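Acyl-CoA dehydrogenase FadE3 (Mycobacterium smegmatis, PDB 4IV6) is a tetrameric flavoprotein of the acyl-CoA dehydrogenase family, with dihydroflavine-adenine dinucleotide bound in the model. Local coordinates at residues V66-Y71 and L242-L247; Q248-A253 and S300-A305. All coordinates share one frame; numbering follows the deposited sequence.

Contact 1: V66-Y71 and L242-L247; sequences VSMPCY and LEVGRL
The N-terminal helical domain of the acyl-CoA dehydrogenase fold meets the long helix 234-270 of the C-terminal domain here, where Met68, in the first turn of helix 68-81, reaches across to Val244 and Leu247. Met68 CG lies 3.8 Å from Leu247 CD1, and the same methyl is 4.0 Å from Met68 SD. The CB of Met68 points toward helix 234-270, and chi1 (-176°) extends CG onward, anti to the backbone N; bends at chi2 and chi3 then turn the thioether, and Met68 CE comes 4.1 Å from Val244 CG2. One bent side chain thus serves two neighbours a turn apart on the facing helix. The backbones stay well separated, with 8.5 Å between Met68 CA and Val244 CA.

Just before the methionine, Ser67 is the N-cap: its OG accepts from Cys70 N at 3.2 Å (N-H...O angle 151°), while Met68 N is hydrogen-bonded to Asp310 OD1 on helix 282-310. Ala306 and Phe309 of that helix also touch Met68. No hydrogen bond crosses between 66-71 and 242-247. All three touching residues are buried and apolar, so the two segments are joined at this point by van der Waals packing alone.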
loop_
_atom_site.group_PDB
_atom_site.type_symbol
_atom_site.label_atom_id
_atom_site.label_comp_id
_atom_site.label_asym_id
_atom_site.label_seq_id
_atom_site.Cartn_x
_atom_site.Cartn_y
_atom_site.Cartn_z
ATOM N N VAL B 66 20.484 32.426 1.306
ATOM C CA VAL B 66 20.152 31.728 2.555
ATOM C C VAL B 66 20.673 30.271 2.492
ATOM O O VAL B 66 20.965 29.741 1.414
ATOM C CB VAL B 66 18.646 31.753 2.890
ATOM C CG1 VAL B 66 18.123 33.197 3.039
ATOM C CG2 VAL B 66 17.820 30.993 1.859
ATOM N N SER B 67 20.816 29.633 3.642
ATOM C CA SER B 67 21.192 28.232 3.652
ATOM C C SER B 67 20.098 27.386 2.952
ATOM O O SER B 67 18.949 27.802 2.834
ATOM C CB SER B 67 21.366 27.770 5.098
ATOM O OG SER B 67 20.106 27.675 5.758
ATOM N N MET B 68 20.461 26.192 2.514
ATOM C CA MET B 68 19.501 25.291 1.908
ATOM C C MET B 68 18.416 24.849 2.900
ATOM O O MET B 68 17.254 24.790 2.517
ATOM C CB MET B 68 20.177 24.091 1.272
ATOM C CG MET B 68 19.207 23.150 0.530
ATOM S SD MET B 68 18.211 23.922 -0.771
ATOM C CE MET B 68 19.462 24.065 -2.023
ATOM N N PRO B 69 18.765 24.564 4.163
ATOM C CA PRO B 69 17.666 24.292 5.095
ATOM C C PRO B 69 16.671 25.455 5.206
ATOM O O PRO B 69 15.466 25.232 5.314
ATOM C CB PRO B 69 18.386 24.011 6.415
ATOM C CG PRO B 69 19.699 23.444 5.972
ATOM C CD PRO B 69 20.072 24.259 4.768
ATOM N N CYS B 70 17.144 26.686 5.109
ATOM C CA CYS B 70 16.231 27.833 5.162
ATOM C C CYS B 70 15.419 27.877 3.879
ATOM O O CYS B 70 14.202 28.078 3.906
ATOM C CB CYS B 70 17.000 29.149 5.338
ATOM S SG CYS B 70 15.967 30.629 5.148
ATOM N N TYR B 71 16.087 27.663 2.759
ATOM C CA TYR B 71 15.427 27.722 1.457
ATOM C C TYR B 71 14.237 26.723 1.390
ATOM O O TYR B 71 13.126 27.076 0.961
ATOM C CB TYR B 71 16.426 27.445 0.328
ATOM C CG TYR B 71 15.744 27.433 -1.023
ATOM C CD1 TYR B 71 15.426 28.616 -1.675
ATOM C CD2 TYR B 71 15.377 26.245 -1.614
ATOM C CE1 TYR B 71 14.760 28.614 -2.878
ATOM C CE2 TYR B 71 14.738 26.229 -2.835
ATOM C CZ TYR B 71 14.413 27.393 -3.467
ATOM O OH TYR B 71 13.754 27.357 -4.681
ATOM N N LEU B 242 19.707 19.911 -10.693
ATOM C CA LEU B 242 18.670 19.022 -10.131
ATOM C C LEU B 242 18.797 18.739 -8.627
ATOM O O LEU B 242 17.844 18.338 -7.990
ATOM C CB LEU B 242 18.635 17.680 -10.867
ATOM C CG LEU B 242 18.153 17.687 -12.321
ATOM C CD1 LEU B 242 18.439 16.347 -12.983
ATOM C CD2 LEU B 242 16.678 18.018 -12.383
ATOM N N GLU B 243 19.968 18.932 -8.060
ATOM C CA GLU B 243 20.092 18.875 -6.599
ATOM C C GLU B 243 19.153 19.915 -5.965
ATOM O O GLU B 243 18.320 19.581 -5.115
ATOM C CB GLU B 243 21.536 19.123 -6.197
ATOM C CG GLU B 243 22.478 17.999 -6.608
ATOM C CD GLU B 243 23.938 18.247 -6.245
ATOM O OE1 GLU B 243 24.261 19.301 -5.661
ATOM O OE2 GLU B 243 24.777 17.357 -6.539
ATOM N N VAL B 244 19.267 21.169 -6.411
ATOM C CA VAL B 244 18.375 22.250 -5.962
ATOM C C VAL B 244 16.935 21.954 -6.373
ATOM O O VAL B 244 15.993 22.090 -5.565
ATOM C CB VAL B 244 18.799 23.620 -6.550
ATOM C CG1 VAL B 244 17.827 24.700 -6.137
ATOM C CG2 VAL B 244 20.196 23.992 -6.079
ATOM N N GLY B 245 16.751 21.542 -7.622
ATOM C CA GLY B 245 15.411 21.325 -8.141
ATOM C C GLY B 245 14.641 20.238 -7.394
ATOM O O GLY B 245 13.483 20.412 -7.039
ATOM N N ARG B 246 15.280 19.115 -7.151
ATOM C CA ARG B 246 14.633 18.041 -6.432
ATOM C C ARG B 246 14.309 18.448 -4.973
ATOM O O ARG B 246 13.254 18.116 -4.464
ATOM C CB ARG B 246 15.511 16.791 -6.472
ATOM C CG ARG B 246 15.501 16.129 -7.841
ATOM C CD ARG B 246 16.618 15.118 -7.980
ATOM N NE ARG B 246 16.466 14.368 -9.234
ATOM C CZ ARG B 246 17.453 13.758 -9.890
ATOM N NH1 ARG B 246 18.685 13.796 -9.459
ATOM N NH2 ARG B 246 17.197 13.128 -11.003
ATOM N N LEU B 247 15.221 19.163 -4.316
ATOM C CA LEU B 247 14.961 19.640 -2.942
ATOM C C LEU B 247 13.786 20.611 -2.896
ATOM O O LEU B 247 12.939 20.518 -2.000
ATOM C CB LEU B 247 16.199 20.245 -2.297
ATOM C CG LEU B 247 17.296 19.258 -1.914
ATOM C CD1 LEU B 247 18.572 19.992 -1.515
ATOM C CD2 LEU B 247 16.846 18.304 -0.816
#

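Contact 2: Q248-A253 and S300-A305; sequences QVAARA and SLLLSA
Segments 248-253 of helix 234-270 and 300-305 of helix 282-310 are nearest at Ala250 CA and Leu302 CA, 6.9 Å apart, consistent with the small side chains of Ala250 and Ala251 on one side. Leu302 carries the contact from its side. Its CG is anti to the backbone N (chi1 173°), which carries the branched end over to the facing helix, where the two methyls take separate neighbours. Leu302 CD1 lies 3.8 Å from Ala250 CB. Leu302 CD2 settles against the backbone of the next residue, 3.9 Å from Ala251 CA, with Ala251 CB a little farther off at 4.2 Å. The leucine therefore packs against main chain as well as side chain, and no hydrogen bond links the two segments.

On the other side of helix 234-270, Gln248 and Arg252 are tied together one turn apart. Arg252 grips Gln248 OE1 side-on through two nitrogens: NH1 at 2.9 Å, in the carbonyl plane on a lone pair, and NE at 3.3 Å, tilted 17° from that plane. The oxygen lies close to the guanidinium plane, and a salt bridge from Arg252 NH2 to Glu366 OE2 fixes the group further.

Around this pair of helices, helix 316-340 brings Ala322 against both Ala250 and Leu301, while helix 68-81 lays Val72 and Ala75 on Ala251. Helix 282-310 also faces a second subunit, where Ser304 OG is hydrogen-bonded to Tyr296 OH of that neighbouring chain.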
loop_
_atom_site.group_PDB
_atom_site.type_symbol
_atom_site.label_atom_id
_atom_site.label_comp_id
_atom_site.label_asym_id
_atom_site.label_seq_id
_atom_site.Cartn_x
_atom_site.Cartn_y
_atom_site.Cartn_z
ATOM N N GLN B 248 13.712 21.529 -3.857
ATOM C CA GLN B 248 12.597 22.463 -3.893
ATOM C C GLN B 248 11.273 21.772 -4.198
ATOM O O GLN B 248 10.257 22.107 -3.611
ATOM C CB GLN B 248 12.846 23.668 -4.805
ATOM C CG GLN B 248 12.980 23.349 -6.282
ATOM C CD GLN B 248 11.679 23.553 -7.079
ATOM O OE1 GLN B 248 10.594 23.747 -6.489
ATOM N NE2 GLN B 248 11.789 23.508 -8.445
ATOM N N VAL B 249 11.286 20.779 -5.076
ATOM C CA VAL B 249 10.065 20.036 -5.338
ATOM C C VAL B 249 9.642 19.228 -4.116
ATOM O O VAL B 249 8.442 19.185 -3.813
ATOM C CB VAL B 249 10.201 19.131 -6.566
ATOM C CG1 VAL B 249 8.983 18.219 -6.732
ATOM C CG2 VAL B 249 10.390 19.974 -7.823
ATOM N N ALA B 250 10.600 18.598 -3.424
ATOM C CA ALA B 250 10.290 17.896 -2.176
ATOM C C ALA B 250 9.624 18.836 -1.163
ATOM O O ALA B 250 8.664 18.464 -0.500
ATOM C CB ALA B 250 11.533 17.269 -1.584
ATOM N N ALA B 251 10.150 20.047 -1.038
ATOM C CA ALA B 251 9.571 21.077 -0.164
ATOM C C ALA B 251 8.169 21.493 -0.587
ATOM O O ALA B 251 7.321 21.745 0.265
ATOM C CB ALA B 251 10.476 22.304 -0.121
ATOM N N ARG B 252 7.914 21.602 -1.896
ATOM C CA ARG B 252 6.562 21.836 -2.334
ATOM C C ARG B 252 5.603 20.792 -1.836
ATOM O O ARG B 252 4.469 21.099 -1.464
ATOM C CB ARG B 252 6.437 21.821 -3.846
ATOM C CG ARG B 252 6.571 23.128 -4.481
ATOM C CD ARG B 252 6.189 23.043 -5.948
ATOM N NE ARG B 252 7.354 23.322 -6.725
ATOM C CZ ARG B 252 7.440 23.146 -8.026
ATOM N NH1 ARG B 252 8.561 23.463 -8.606
ATOM N NH2 ARG B 252 6.426 22.668 -8.735
ATOM N N ALA B 253 6.059 19.548 -1.897
ATOM C CA ALA B 253 5.252 18.411 -1.537
ATOM C C ALA B 253 5.043 18.364 -0.015
ATOM O O ALA B 253 3.936 18.120 0.448
ATOM C CB ALA B 253 5.880 17.127 -2.089
ATOM N N SER B 300 11.650 15.125 7.932
ATOM C CA SER B 300 12.936 14.758 8.519
ATOM C C SER B 300 13.940 14.417 7.431
ATOM O O SER B 300 15.097 14.884 7.450
ATOM C CB SER B 300 12.821 13.586 9.495
ATOM O OG SER B 300 12.028 13.915 10.630
ATOM N N LEU B 301 13.489 13.643 6.455
ATOM C CA LEU B 301 14.314 13.294 5.307
ATOM C C LEU B 301 14.744 14.558 4.519
ATOM O O LEU B 301 15.936 14.769 4.257
ATOM C CB LEU B 301 13.572 12.277 4.415
ATOM C CG LEU B 301 14.372 11.503 3.352
ATOM C CD1 LEU B 301 13.467 10.487 2.656
ATOM C CD2 LEU B 301 14.958 12.420 2.315
ATOM N N LEU B 302 13.780 15.415 4.219
ATOM C CA LEU B 302 14.032 16.677 3.529
ATOM C C LEU B 302 15.090 17.560 4.226
ATOM O O LEU B 302 16.027 18.058 3.584
ATOM C CB LEU B 302 12.722 17.435 3.340
ATOM C CG LEU B 302 12.827 18.852 2.773
ATOM C CD1 LEU B 302 13.388 18.853 1.373
ATOM C CD2 LEU B 302 11.463 19.531 2.830
ATOM N N LEU B 303 14.944 17.730 5.540
ATOM C CA LEU B 303 15.837 18.593 6.284
ATOM C C LEU B 303 17.221 17.939 6.344
ATOM O O LEU B 303 18.227 18.635 6.209
ATOM C CB LEU B 303 15.274 18.926 7.684
ATOM C CG LEU B 303 14.012 19.809 7.579
ATOM C CD1 LEU B 303 13.346 19.888 8.937
ATOM C CD2 LEU B 303 14.300 21.225 7.074
ATOM N N SER B 304 17.270 16.609 6.489
ATOM C CA SER B 304 18.563 15.896 6.434
ATOM C C SER B 304 19.271 16.119 5.102
ATOM O O SER B 304 20.473 16.475 5.052
ATOM C CB SER B 304 18.376 14.387 6.691
ATOM O OG SER B 304 19.568 13.696 6.368
ATOM N N ALA B 305 18.540 15.940 4.008
ATOM C CA ALA B 305 19.120 16.177 2.694
ATOM C C ALA B 305 19.526 17.633 2.487
ATOM O O ALA B 305 20.581 17.876 1.921
ATOM C CB ALA B 305 18.207 15.691 1.583
#

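In the fold
Contacts 1 and 2 follow one another along helix 234-270, residues 242-247 serving the first and 248-253 the second, and their centres are 8 Å apart. They also touch directly: Tyr71 CE2 of contact 1 lies 3.7 Å from Gln248 CB of contact 2, and Leu247 CD2 is 3.8 Å from Ala305 CB. Leu247 thus borders both, meeting helix 68-81 in one and helix 282-310 in the other, so helices 68-81, 234-270 and 282-310 pack together around Leu247. The Val244 side chain is about 13 Å from a bound dihydroflavine-adenine dinucleotide, so contact 1 stands back from the flavin, while the 300-305 segment of contact 2 packs against a neighbouring subunit.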